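PDB 3ZPY: alginate lyase, family PL7 from Zobellia galactanivorans, which probably cleaves the polysaccharide alginate by beta-elimination, as family PL7 lyases do, with this chain being the catalytic domain of a longer protein. Local coordinates for residues A88-D93 / L212-F217; V105-Q110 / F144-Q150; Q150-V155 / S177-T181; Y188-V193 / R204-E208. One frame throughout, in Å; residues are numbered along the deposited sequence.

Interaction 1: A88-D93 / L212-F217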
loop_
_atom_site.group_PDB
_atom_site.type_symbol
_atom_site.label_atom_id
_atom_site.label_comp_id
_atom_site.label_asym_id
_atom_site.label_seq_id
_atom_site.Cartn_x
_atom_site.Cartn_y
_atom_site.Cartn_z
ATOM N N ALA A 88 11.212 -8.238 6.813
ATOM C CA ALA A 88 11.861 -8.329 5.473
ATOM C C ALA A 88 12.811 -7.159 5.259
ATOM O O ALA A 88 12.443 -6.039 5.592
ATOM C CB ALA A 88 10.847 -8.347 4.389
ATOM N N SER A 89 13.956 -7.436 4.655
ATOM C CA SER A 89 14.928 -6.434 4.363
ATOM C C SER A 89 15.846 -6.987 3.285
ATOM O O SER A 89 16.595 -7.933 3.509
ATOM C CB SER A 89 15.746 -6.148 5.639
ATOM O OG SER A 89 16.799 -5.194 5.417
ATOM N N TRP A 90 15.730 -6.447 2.083
ATOM C CA TRP A 90 16.468 -6.997 0.946
ATOM C C TRP A 90 16.929 -5.921 0.019
ATOM O O TRP A 90 16.563 -4.728 0.166
ATOM C CB TRP A 90 15.583 -8.033 0.198
ATOM C CG TRP A 90 14.153 -7.572 -0.057
ATOM C CD1 TRP A 90 13.009 -7.953 0.642
ATOM C CD2 TRP A 90 13.711 -6.661 -1.099
ATOM N NE1 TRP A 90 11.901 -7.339 0.112
ATOM C CE2 TRP A 90 12.277 -6.523 -0.947
ATOM C CE3 TRP A 90 14.345 -6.005 -2.125
ATOM C CZ2 TRP A 90 11.513 -5.681 -1.778
ATOM C CZ3 TRP A 90 13.609 -5.164 -2.967
ATOM C CH2 TRP A 90 12.204 -4.992 -2.809
ATOM N N THR A 91 17.818 -6.295 -0.882
ATOM C CA THR A 91 18.653 -5.311 -1.620
ATOM C C THR A 91 18.232 -5.230 -3.119
ATOM O O THR A 91 18.215 -6.233 -3.840
ATOM C CB THR A 91 20.118 -5.696 -1.457
ATOM O OG1 THR A 91 20.462 -5.546 -0.070
ATOM C CG2 THR A 91 21.007 -4.769 -2.213
ATOM N N GLY A 92 17.956 -4.049 -3.594
ATOM C CA GLY A 92 17.400 -3.833 -4.922
ATOM C C GLY A 92 18.342 -4.102 -6.088
ATOM O O GLY A 92 17.817 -4.224 -7.227
ATOM N N ASP A 93 19.659 -4.174 -5.859
ATOM C CA ASP A 93 20.589 -4.587 -6.930
ATOM C C ASP A 93 21.375 -5.887 -6.593
ATOM O O ASP A 93 22.470 -6.110 -7.107
ATOM C CB ASP A 93 21.493 -3.373 -7.305
ATOM C CG ASP A 93 22.319 -2.841 -6.127
ATOM O OD1 ASP A 93 22.197 -3.394 -5.023
ATOM O OD2 ASP A 93 23.103 -1.841 -6.329
ATOM N N LEU A 212 21.397 0.251 -2.122
ATOM C CA LEU A 212 19.995 -0.111 -2.272
ATOM C C LEU A 212 19.536 -1.210 -1.284
ATOM O O LEU A 212 18.646 -2.015 -1.632
ATOM C CB LEU A 212 19.736 -0.551 -3.730
ATOM C CG LEU A 212 20.130 0.534 -4.721
ATOM C CD1 LEU A 212 19.785 0.066 -6.149
ATOM C CD2 LEU A 212 19.449 1.879 -4.421
ATOM N N SER A 213 20.162 -1.333 -0.111
ATOM C CA SER A 213 19.714 -2.286 0.894
ATOM C C SER A 213 18.513 -1.808 1.694
ATOM O O SER A 213 18.025 -0.666 1.549
ATOM C CB SER A 213 20.890 -2.599 1.822
ATOM O OG SER A 213 21.261 -1.453 2.588
ATOM N N GLU A 214 17.948 -2.775 2.410
ATOM C CA GLU A 214 16.948 -2.509 3.470
ATOM C C GLU A 214 15.551 -2.122 2.931
ATOM O O GLU A 214 14.849 -1.289 3.497
ATOM C CB GLU A 214 17.432 -1.510 4.532
ATOM C CG GLU A 214 18.747 -1.915 5.199
ATOM C CD GLU A 214 18.927 -1.070 6.418
ATOM O OE1 GLU A 214 18.368 -1.451 7.492
ATOM O OE2 GLU A 214 19.525 0.002 6.293
ATOM N N ASN A 215 15.128 -2.818 1.862
ATOM C CA ASN A 215 13.803 -2.679 1.255
ATOM C C ASN A 215 12.860 -3.752 1.745
ATOM O O ASN A 215 13.244 -4.867 2.108
ATOM C CB ASN A 215 13.882 -2.747 -0.266
ATOM C CG ASN A 215 14.798 -1.704 -0.842
ATOM O OD1 ASN A 215 14.492 -0.470 -0.839
ATOM N ND2 ASN A 215 16.005 -2.163 -1.227
ATOM N N TYR A 216 11.592 -3.403 1.647
ATOM C CA TYR A 216 10.531 -4.406 1.819
ATOM C C TYR A 216 9.255 -3.959 1.091
ATOM O O TYR A 216 9.081 -2.758 0.785
ATOM C CB TYR A 216 10.173 -4.643 3.278
ATOM C CG TYR A 216 9.771 -3.436 4.087
ATOM C CD1 TYR A 216 10.728 -2.616 4.689
ATOM C CD2 TYR A 216 8.417 -3.107 4.247
ATOM C CE1 TYR A 216 10.357 -1.512 5.516
ATOM C CE2 TYR A 216 8.051 -2.023 5.030
ATOM C CZ TYR A 216 8.980 -1.231 5.625
ATOM O OH TYR A 216 8.563 -0.175 6.460
ATOM N N PHE A 217 8.426 -4.946 0.722
ATOM C CA PHE A 217 7.178 -4.615 0.087
ATOM C C PHE A 217 6.084 -4.275 1.127
ATOM O O PHE A 217 6.086 -4.806 2.246
ATOM C CB PHE A 217 6.684 -5.829 -0.710
ATOM C CG PHE A 217 7.492 -6.060 -1.953
ATOM C CD1 PHE A 217 7.485 -5.124 -2.982
ATOM C CD2 PHE A 217 8.238 -7.217 -2.081
ATOM C CE1 PHE A 217 8.205 -5.387 -4.158
ATOM C CE2 PHE A 217 8.965 -7.493 -3.261
ATOM C CZ PHE A 217 8.904 -6.581 -4.298
HETATM O O HOH W 1 18.845 -5.348 3.436
HETATM O O HOH W 2 17.263 -3.923 7.710
HETATM O O HOH W 3 23.239 -1.664 -3.086
#

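Interaction 2: V105-Q110 / F144-Q150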
loop_
_atom_site.group_PDB
_atom_site.type_symbol
_atom_site.label_atom_id
_atom_site.label_comp_id
_atom_site.label_asym_id
_atom_site.label_seq_id
_atom_site.Cartn_x
_atom_site.Cartn_y
_atom_site.Cartn_z
ATOM N N VAL A 105 -9.337 -0.884 -7.267
ATOM C CA VAL A 105 -9.613 0.235 -6.359
ATOM C C VAL A 105 -11.099 0.513 -6.624
ATOM O O VAL A 105 -11.472 0.770 -7.795
ATOM C CB VAL A 105 -8.695 1.444 -6.531
ATOM C CG1 VAL A 105 -9.145 2.560 -5.575
ATOM C CG2 VAL A 105 -7.234 1.022 -6.381
ATOM N N ASN A 106 -11.929 0.518 -5.555
ATOM C CA ASN A 106 -13.306 0.698 -5.705
ATOM C C ASN A 106 -13.812 2.095 -5.279
ATOM O O ASN A 106 -14.933 2.412 -5.554
ATOM C CB ASN A 106 -14.031 -0.355 -4.865
ATOM C CG ASN A 106 -13.659 -1.792 -5.321
ATOM O OD1 ASN A 106 -13.921 -2.160 -6.474
ATOM N ND2 ASN A 106 -12.914 -2.511 -4.493
ATOM N N GLN A 107 -12.992 2.907 -4.600
ATOM C CA GLN A 107 -13.435 4.187 -4.092
ATOM C C GLN A 107 -12.187 4.951 -3.717
ATOM O O GLN A 107 -11.282 4.384 -3.094
ATOM C CB GLN A 107 -14.263 3.979 -2.774
ATOM C CG GLN A 107 -14.846 5.253 -2.211
ATOM C CD GLN A 107 -16.063 5.842 -2.926
ATOM O OE1 GLN A 107 -16.784 5.212 -3.609
ATOM N NE2 GLN A 107 -16.334 7.035 -2.631
ATOM N N LEU A 108 -12.172 6.244 -4.077
ATOM C CA LEU A 108 -11.098 7.172 -3.646
ATOM C C LEU A 108 -11.637 8.053 -2.518
ATOM O O LEU A 108 -12.851 8.354 -2.436
ATOM C CB LEU A 108 -10.669 8.100 -4.793
ATOM C CG LEU A 108 -9.976 7.339 -5.915
ATOM C CD1 LEU A 108 -9.667 8.311 -7.039
ATOM C CD2 LEU A 108 -8.816 6.505 -5.444
ATOM N N PRO A 109 -10.709 8.521 -1.636
ATOM C CA PRO A 109 -11.066 9.441 -0.581
ATOM C C PRO A 109 -11.065 10.871 -1.121
ATOM O O PRO A 109 -11.044 11.079 -2.369
ATOM C CB PRO A 109 -9.991 9.162 0.469
ATOM C CG PRO A 109 -8.739 8.978 -0.430
ATOM C CD PRO A 109 -9.304 8.062 -1.538
ATOM N N GLN A 110 -11.071 11.875 -0.190
ATOM C CA GLN A 110 -11.071 13.310 -0.588
ATOM C C GLN A 110 -9.843 13.886 0.077
ATOM O O GLN A 110 -9.690 13.751 1.350
ATOM C CB GLN A 110 -12.309 13.958 -0.085
ATOM C CG GLN A 110 -12.289 15.499 -0.232
ATOM C CD GLN A 110 -13.584 16.086 0.190
ATOM O OE1 GLN A 110 -14.577 15.394 0.296
ATOM N NE2 GLN A 110 -13.597 17.382 0.436
ATOM N N PHE A 144 -3.528 5.237 -7.559
ATOM C CA PHE A 144 -4.506 5.853 -8.450
ATOM C C PHE A 144 -4.916 7.239 -7.900
ATOM O O PHE A 144 -5.149 7.353 -6.704
ATOM C CB PHE A 144 -5.759 4.985 -8.632
ATOM C CG PHE A 144 -5.581 3.773 -9.488
ATOM C CD1 PHE A 144 -4.589 3.631 -10.476
ATOM C CD2 PHE A 144 -6.549 2.782 -9.367
ATOM C CE1 PHE A 144 -4.523 2.443 -11.214
ATOM C CE2 PHE A 144 -6.519 1.629 -10.121
ATOM C CZ PHE A 144 -5.487 1.475 -11.068
ATOM N N ILE A 145 -5.007 8.192 -8.827
ATOM C CA ILE A 145 -5.372 9.532 -8.519
ATOM C C ILE A 145 -6.569 9.928 -9.399
ATOM O O ILE A 145 -6.601 9.642 -10.611
ATOM C CB ILE A 145 -4.190 10.508 -8.695
ATOM C CG1 ILE A 145 -4.621 11.945 -8.273
ATOM C CG2 ILE A 145 -3.619 10.489 -10.140
ATOM C CD1 ILE A 145 -3.439 12.804 -7.987
ATOM N N GLY A 146 -7.527 10.606 -8.786
ATOM C CA GLY A 146 -8.760 11.025 -9.466
ATOM C C GLY A 146 -9.517 12.067 -8.711
ATOM O O GLY A 146 -8.905 12.937 -8.083
ATOM N N GLU A 147 -10.830 12.057 -8.799
ATOM C CA GLU A 147 -11.612 13.097 -8.154
ATOM C C GLU A 147 -11.889 12.755 -6.692
ATOM O O GLU A 147 -11.819 11.572 -6.282
ATOM C CB GLU A 147 -12.987 13.176 -8.831
ATOM C CG GLU A 147 -12.948 13.550 -10.285
ATOM C CD GLU A 147 -14.187 12.975 -10.919
ATOM O OE1 GLU A 147 -15.270 13.584 -10.676
ATOM O OE2 GLU A 147 -14.108 11.913 -11.593
ATOM N N GLU A 148 -12.203 13.791 -5.910
ATOM C CA GLU A 148 -12.517 13.562 -4.492
ATOM C C GLU A 148 -13.736 12.615 -4.429
ATOM O O GLU A 148 -14.706 12.758 -5.162
ATOM C CB GLU A 148 -12.837 14.835 -3.773
ATOM C CG GLU A 148 -13.942 15.698 -4.450
ATOM C CD GLU A 148 -13.434 16.600 -5.585
ATOM O OE1 GLU A 148 -12.316 16.365 -6.132
ATOM O OE2 GLU A 148 -14.198 17.554 -5.942
ATOM N N ASN A 149 -13.633 11.650 -3.521
ATOM C CA ASN A 149 -14.775 10.656 -3.364
ATOM C C ASN A 149 -15.162 9.974 -4.649
ATOM O O ASN A 149 -16.326 9.497 -4.709
ATOM C CB ASN A 149 -15.960 11.331 -2.656
ATOM C CG ASN A 149 -15.480 11.927 -1.362
ATOM O OD1 ASN A 149 -15.809 13.075 -1.078
ATOM N ND2 ASN A 149 -14.762 11.104 -0.569
ATOM N N GLN A 150 -14.202 9.825 -5.569
ATOM C CA GLN A 150 -14.595 9.130 -6.836
ATOM C C GLN A 150 -15.029 7.670 -6.607
ATOM O O GLN A 150 -14.287 6.881 -5.940
ATOM C CB GLN A 150 -13.444 9.206 -7.834
ATOM C CG GLN A 150 -13.889 8.814 -9.252
ATOM C CD GLN A 150 -12.844 9.024 -10.306
ATOM O OE1 GLN A 150 -11.843 9.797 -10.082
ATOM N NE2 GLN A 150 -12.986 8.377 -11.406
#

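Interaction 3: Q150-V155 / S177-T181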
loop_
_atom_site.group_PDB
_atom_site.type_symbol
_atom_site.label_atom_id
_atom_site.label_comp_id
_atom_site.label_asym_id
_atom_site.label_seq_id
_atom_site.Cartn_x
_atom_site.Cartn_y
_atom_site.Cartn_z
ATOM N N GLN A 150 -14.202 9.825 -5.569
ATOM C CA GLN A 150 -14.595 9.130 -6.836
ATOM C C GLN A 150 -15.029 7.670 -6.607
ATOM O O GLN A 150 -14.287 6.881 -5.940
ATOM C CB GLN A 150 -13.444 9.206 -7.834
ATOM C CG GLN A 150 -13.889 8.814 -9.252
ATOM C CD GLN A 150 -12.844 9.024 -10.306
ATOM O OE1 GLN A 150 -11.843 9.797 -10.082
ATOM N NE2 GLN A 150 -12.986 8.377 -11.406
ATOM N N SER A 151 -16.186 7.272 -7.151
ATOM C CA SER A 151 -16.775 5.995 -6.944
ATOM C C SER A 151 -16.759 5.093 -8.188
ATOM O O SER A 151 -17.108 3.912 -8.129
ATOM C CB SER A 151 -18.198 6.234 -6.377
ATOM O OG SER A 151 -18.909 7.044 -7.303
ATOM N N SER A 152 -16.427 5.651 -9.361
ATOM C CA SER A 152 -16.433 4.862 -10.642
ATOM C C SER A 152 -15.642 5.644 -11.626
ATOM O O SER A 152 -15.361 6.835 -11.427
ATOM C CB SER A 152 -17.848 4.757 -11.084
ATOM O OG SER A 152 -18.346 5.995 -11.519
ATOM N N GLY A 153 -15.208 4.966 -12.678
ATOM C CA GLY A 153 -14.684 5.630 -13.855
ATOM C C GLY A 153 -13.193 5.762 -13.882
ATOM O O GLY A 153 -12.421 5.009 -13.275
ATOM N N SER A 154 -12.809 6.775 -14.652
ATOM C CA SER A 154 -11.411 6.872 -15.123
ATOM C C SER A 154 -10.521 7.535 -14.118
ATOM O O SER A 154 -10.902 8.519 -13.499
ATOM C CB SER A 154 -11.300 7.598 -16.394
ATOM O OG SER A 154 -12.018 8.818 -16.332
ATOM N N VAL A 155 -9.320 7.003 -13.905
ATOM C CA VAL A 155 -8.304 7.572 -13.013
ATOM C C VAL A 155 -6.955 7.495 -13.692
ATOM O O VAL A 155 -6.786 6.821 -14.768
ATOM C CB VAL A 155 -8.290 6.756 -11.661
ATOM C CG1 VAL A 155 -9.607 6.886 -10.909
ATOM C CG2 VAL A 155 -7.951 5.286 -11.894
ATOM N N SER A 177 -8.810 2.613 -14.486
ATOM C CA SER A 177 -10.198 2.824 -13.974
ATOM C C SER A 177 -10.411 2.146 -12.672
ATOM O O SER A 177 -9.778 1.163 -12.326
ATOM C CB SER A 177 -11.359 2.651 -14.945
ATOM O OG SER A 177 -11.335 1.351 -15.341
ATOM N N LEU A 178 -11.409 2.692 -11.949
ATOM C CA LEU A 178 -11.934 2.077 -10.752
ATOM C C LEU A 178 -12.755 0.810 -11.122
ATOM O O LEU A 178 -13.266 0.708 -12.213
ATOM C CB LEU A 178 -12.807 3.023 -9.960
ATOM C CG LEU A 178 -12.040 4.268 -9.484
ATOM C CD1 LEU A 178 -12.903 5.166 -8.595
ATOM C CD2 LEU A 178 -10.738 3.967 -8.728
ATOM N N ASP A 179 -12.945 -0.086 -10.138
ATOM C CA ASP A 179 -13.713 -1.318 -10.290
ATOM C C ASP A 179 -13.246 -2.093 -11.460
ATOM O O ASP A 179 -14.021 -2.800 -12.060
ATOM C CB ASP A 179 -15.180 -0.926 -10.481
ATOM C CG ASP A 179 -15.740 -0.127 -9.295
ATOM O OD1 ASP A 179 -15.416 -0.415 -8.142
ATOM O OD2 ASP A 179 -16.438 0.916 -9.551
ATOM N N THR A 180 -11.935 -2.236 -11.657
ATOM C CA THR A 180 -11.310 -2.844 -12.796
ATOM C C THR A 180 -10.141 -3.650 -12.327
ATOM O O THR A 180 -9.258 -3.132 -11.614
ATOM C CB THR A 180 -10.859 -1.837 -13.832
ATOM O OG1 THR A 180 -12.004 -1.137 -14.320
ATOM C CG2 THR A 180 -10.166 -2.483 -15.000
ATOM N N THR A 181 -10.082 -4.918 -12.673
ATOM C CA THR A 181 -9.017 -5.829 -12.168
ATOM C C THR A 181 -7.748 -5.570 -12.943
ATOM O O THR A 181 -7.709 -5.568 -14.198
ATOM C CB THR A 181 -9.523 -7.259 -12.394
ATOM O OG1 THR A 181 -10.551 -7.367 -11.440
ATOM C CG2 THR A 181 -8.399 -8.283 -12.068
HETATM O O HOH W 4 -15.057 2.253 -13.500
#

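Interaction 4: Y188-V193 / R204-E208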
loop_
_atom_site.group_PDB
_atom_site.type_symbol
_atom_site.label_atom_id
_atom_site.label_comp_id
_atom_site.label_asym_id
_atom_site.label_seq_id
_atom_site.Cartn_x
_atom_site.Cartn_y
_atom_site.Cartn_z
ATOM N N TYR A 188 11.956 -5.145 -8.253
ATOM C CA TYR A 188 13.161 -4.365 -7.940
ATOM C C TYR A 188 14.310 -5.325 -8.213
ATOM O O TYR A 188 14.440 -6.338 -7.527
ATOM C CB TYR A 188 13.139 -3.951 -6.426
ATOM C CG TYR A 188 14.025 -2.770 -6.051
ATOM C CD1 TYR A 188 14.902 -2.117 -6.959
ATOM C CD2 TYR A 188 13.907 -2.236 -4.775
ATOM C CE1 TYR A 188 15.725 -1.017 -6.538
ATOM C CE2 TYR A 188 14.696 -1.118 -4.336
ATOM C CZ TYR A 188 15.559 -0.505 -5.244
ATOM O OH TYR A 188 16.334 0.595 -4.759
ATOM N N SER A 189 15.102 -4.992 -9.256
ATOM C CA SER A 189 16.155 -5.906 -9.736
ATOM C C SER A 189 17.139 -5.110 -10.496
ATOM O O SER A 189 16.769 -4.220 -11.285
ATOM C CB SER A 189 15.537 -7.014 -10.647
ATOM O OG SER A 189 16.573 -7.920 -11.050
ATOM N N GLY A 190 18.410 -5.367 -10.249
ATOM C CA GLY A 190 19.444 -4.626 -10.985
ATOM C C GLY A 190 19.507 -3.117 -10.715
ATOM O O GLY A 190 20.061 -2.386 -11.485
ATOM N N GLY A 191 18.909 -2.717 -9.590
ATOM C CA GLY A 191 18.729 -1.406 -9.163
ATOM C C GLY A 191 17.610 -0.661 -9.896
ATOM O O GLY A 191 17.408 0.490 -9.674
ATOM N N TYR A 192 16.827 -1.330 -10.738
ATOM C CA TYR A 192 15.654 -0.750 -11.371
ATOM C C TYR A 192 14.378 -1.105 -10.604
ATOM O O TYR A 192 14.194 -2.259 -10.199
ATOM C CB TYR A 192 15.441 -1.304 -12.791
ATOM C CG TYR A 192 16.441 -0.755 -13.805
ATOM C CD1 TYR A 192 17.773 -1.271 -13.876
ATOM C CD2 TYR A 192 16.027 0.178 -14.751
ATOM C CE1 TYR A 192 18.668 -0.784 -14.849
ATOM C CE2 TYR A 192 16.980 0.711 -15.673
ATOM C CZ TYR A 192 18.216 0.186 -15.737
ATOM O OH TYR A 192 19.216 0.622 -16.648
ATOM N N VAL A 193 13.473 -0.115 -10.440
ATOM C CA VAL A 193 12.105 -0.319 -9.912
ATOM C C VAL A 193 11.185 -0.323 -11.102
ATOM O O VAL A 193 11.262 0.522 -11.994
ATOM C CB VAL A 193 11.751 0.853 -8.993
ATOM C CG1 VAL A 193 10.312 0.748 -8.573
ATOM C CG2 VAL A 193 12.703 0.806 -7.810
ATOM N N ARG A 204 9.372 1.966 -15.519
ATOM C CA ARG A 204 10.616 1.309 -15.168
ATOM C C ARG A 204 11.664 2.411 -15.039
ATOM O O ARG A 204 11.843 3.193 -16.014
ATOM C CB ARG A 204 11.017 0.311 -16.281
ATOM C CG ARG A 204 12.402 -0.261 -16.082
ATOM C CD ARG A 204 12.727 -1.332 -17.118
ATOM N NE ARG A 204 14.174 -1.543 -17.246
ATOM C CZ ARG A 204 14.884 -2.385 -16.482
ATOM N NH1 ARG A 204 14.255 -3.167 -15.599
ATOM N NH2 ARG A 204 16.192 -2.512 -16.704
ATOM N N LYS A 205 12.440 2.422 -13.917
ATOM C CA LYS A 205 13.385 3.511 -13.715
ATOM C C LYS A 205 14.438 3.044 -12.751
ATOM O O LYS A 205 14.141 2.400 -11.744
ATOM C CB LYS A 205 12.662 4.761 -13.170
ATOM C CG LYS A 205 13.576 6.004 -13.167
ATOM C CD LYS A 205 12.698 7.252 -12.925
ATOM C CE LYS A 205 13.521 8.564 -12.907
ATOM N NZ LYS A 205 14.120 8.745 -14.242
ATOM N N LYS A 206 15.689 3.424 -13.043
ATOM C CA LYS A 206 16.821 3.110 -12.164
ATOM C C LYS A 206 16.826 4.001 -10.910
ATOM O O LYS A 206 16.637 5.222 -11.025
ATOM C CB LYS A 206 18.085 2.889 -12.960
ATOM C CG LYS A 206 19.246 2.283 -12.188
ATOM C CD LYS A 206 20.544 2.386 -12.972
ATOM C CE LYS A 206 21.573 1.385 -12.472
ATOM N NZ LYS A 206 21.011 0.010 -12.383
ATOM N N MET A 207 17.158 3.412 -9.773
ATOM C CA MET A 207 17.497 4.155 -8.546
ATOM C C MET A 207 18.958 4.552 -8.656
ATOM O O MET A 207 19.889 3.687 -8.565
ATOM C CB MET A 207 17.299 3.292 -7.315
ATOM C CG MET A 207 15.852 3.086 -6.996
ATOM S SD MET A 207 15.164 4.540 -6.175
ATOM C CE MET A 207 16.003 4.361 -4.552
ATOM N N GLU A 208 19.211 5.857 -8.772
ATOM C CA GLU A 208 20.597 6.382 -8.805
ATOM C C GLU A 208 21.108 6.670 -7.413
ATOM O O GLU A 208 21.400 7.793 -7.080
ATOM C CB GLU A 208 20.684 7.634 -9.707
ATOM C CG GLU A 208 20.254 7.438 -11.162
ATOM C CD GLU A 208 21.077 6.404 -11.923
ATOM O OE1 GLU A 208 22.204 6.022 -11.493
ATOM O OE2 GLU A 208 20.592 5.995 -12.993
HETATM O O HOH W 5 16.143 -4.733 -14.042
#

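Interaction 1: A88-D93 / L212-F217
Trp90 O takes two bonds from Asn215, and this pair carries the contact. Asn215 N gives a fairly straight bond of 2.9 Å to Trp90 O, in the carbonyl plane. Asn215 ND2 reaches the same oxygen at 3.0 Å, tilted from that plane. ND2 also gives a weak bond to Leu212 O. In return Trp90 N donates to Asn215 O on a lone pair, which closes an antiparallel hydrogen-bonded pair. The chain bulges here: two residues, Glu214 and Asn215, stand opposite the single Trp90, a G1 beta bulge. Gly92 N adds a bond of 2.9 Å to Leu212 O.

The indole folds back over its own partner. Its CG sits in the crowded position between backbone N and carbonyl carbon (chi1 46°). Asn215 CB then lies over the face of the six-membered ring, 3.6 Å from the centroid. Phe217 meets that ring obliquely, with CE2 3.5 Å from Trp90 CZ2. The indole NE1 is satisfied by Glu81. Three waters add bridges: one joins Ser89 OG to Glu214 N, another joins Ser89 OG to Glu214 OE1, and a third joins Asp93 OD1 to Leu212 N.

The contact ties the loop between strands 86-87 and 96-107 to the start of strand 216-219. Ile124 of strand 117-125 touches Trp90, Asn215 and Phe217, and Tyr188 of strand 182-189 packs on Leu212 and Asn215.

Interaction 2: V105-Q110 / F144-Q150
Val105 begins the contact by sending CG2 to Phe144, 3.5 Å from CD2 of the ring. The methyl approaches obliquely, and the two side chains run past each other in opposite directions. Gln107 comes next. Its chain bends at chi2 (75°) and carries the amide alongside the backbone of Asn149, while its CA makes a CA-H...O contact with Gln150 O.

Leu108 is the main apolar insert, and its backbone is held as well. Leu108 N gives a nearly straight bond of 2.9 Å to Gln150 O, in the carbonyl plane. Its CG lies anti to the carbonyl carbon (chi1 -67°), and the two methyls divide the work. CD1 comes to 3.6 Å from Gly146 N and also touches Gln150 CB, whereas CD2 lies near Phe144 O.

Pro109 contributes its carbonyl. Asn149 N donates to Pro109 O at 2.9 Å from well above the carbonyl plane. Gln110 then lays CG against Glu148 CB, 3.6 Å away.

Residues 147-150 form a type II beta turn, closed by Gln150 N to Glu147 O. The side chain of Gln150 adds a second tie across the turn: Glu147 N gives a straight bond of 2.8 Å to Gln150 OE1. Glu148 OE1 takes a bond from Gly116 N.

This loop contact closes one end of the PL7 beta-sandwich, a jelly roll. It joins the end of strand 96-107 in one antiparallel sheet to the end of strand 138-146 in the other. Leu119 of strand 117-125 touches Val105 and Leu108, and Val155 of strand 154-160 packs on Phe144 and Gln150.

Interaction 3: Q150-V155 / S177-T181
Ser177 pairs with Ser154 as an antiparallel non-hydrogen-bonded pair, at the end of neighbouring strands 154-160 and 171-177 of the antiparallel sheet in this PL7 beta-sandwich. Ser177 CB packs against Gly153 O at 3.1 Å. Its OG shares a hydrogen bond with Thr180 OG1, a bond within 177-181.

Leu178 does most of the joining. Its N donates to Gly153 O at 2.9 Å, nearly along the C=O axis. Its CG is anti to the carbonyl carbon (chi1 -61°), which carries the two methyls to different partners. CD1 comes to 3.5 Å from Gln150 O and lies close to Ser152 N. The side chains of Leu178 and Val155 cross at about a right angle, with Leu178 CD2 3.8 Å from Val155 CG1. Asp179 lies near the backbone of Ser151 and Ser152, and its N bonds to the backbone of Val105 in strand 96-107.

The 150-155 segment owes its shape partly to Gln150. The extended chain brings NE2 to two carbonyls, both in the plane of the amide: Ser152 O at 2.8 Å and Ser154 O at 3.0 Å. An alanine here removes the shared donor of those two oxygens, and the backbone that presents Gly153 O to Leu178 would probably be less firmly set.

A water completes the link, accepting from Gly153 N at 2.8 Å and donating to Leu178 O at 2.7 Å.

Interaction 4: Y188-V193 / R204-E208
Gly191 O receives Met207 N at 2.9 Å, in a nearly straight bond of 174°. Two more backbone bonds continue the ladder. Val193 N donates to Lys205 O, and Lys205 N donates to Val193 O. Tyr192 and Lys206 form the non-hydrogen-bonded pair between these bonds. This is the beta hairpin of strands 192-197 and 200-206, at the edge of the seven-stranded antiparallel sheet. The type I' turn from Ser189 to Tyr192 brings the chain to it, with glycines at both positive-phi positions.

Tyr192 is sandwiched by two basic side chains. The guanidinium of Arg204 lies flat on one face, its plane only 9° from the ring, with centres 3.7 Å apart. NH2 sits over the middle of the ring. This is a cation-pi stack, reached by a chain extended from CG to NE, with CG anti to the backbone N (chi1 172°). Lys206 lays CB over the opposite face, 3.7 Å from the ring centroid, and bends at its end to bring NZ near Tyr192 CE1 and Gly190 O.

Met207 CG touches Tyr188 OH at 3.4 Å and Val193 CG2 at 4.0 Å. Helix 162-165 covers Met207 and Val193 through Val163.

A serine in place of Tyr192 would probably leave the Arg204 guanidinium without its stacking surface, held by Glu194 and water on its NH1 side, and bare the aliphatic part of Lys206.

NH1 of Arg204 bridges to Ser189 O through that water and forms a salt bridge with Glu194. The aromatic face and this carboxylate probably together offset the positive charge gathered at this edge strand.

From the N terminus, the chain first enters interaction 1 at 88-93, whose long loop closes only at 212-217. The other three contacts fall within it. Interaction 2 opens at 105-110 and closes at 144-150. Interaction 3 follows in series from 150-155 to 177-181, sharing Gln150. Interaction 4 closes a short loop between 188-193 and 204-208. None of the loops cross. Interaction 2 joins the two sheets, and interaction 3 ties the neighbouring strand ends beside it. Interactions 1 and 4 touch where Gly92 O meets Gly191 N, linking the loop after strand 86-87 and the start of strand 216-219 to the 192-206 hairpin. Their centres lie about 28 to 31 Å from those of interactions 2 and 3.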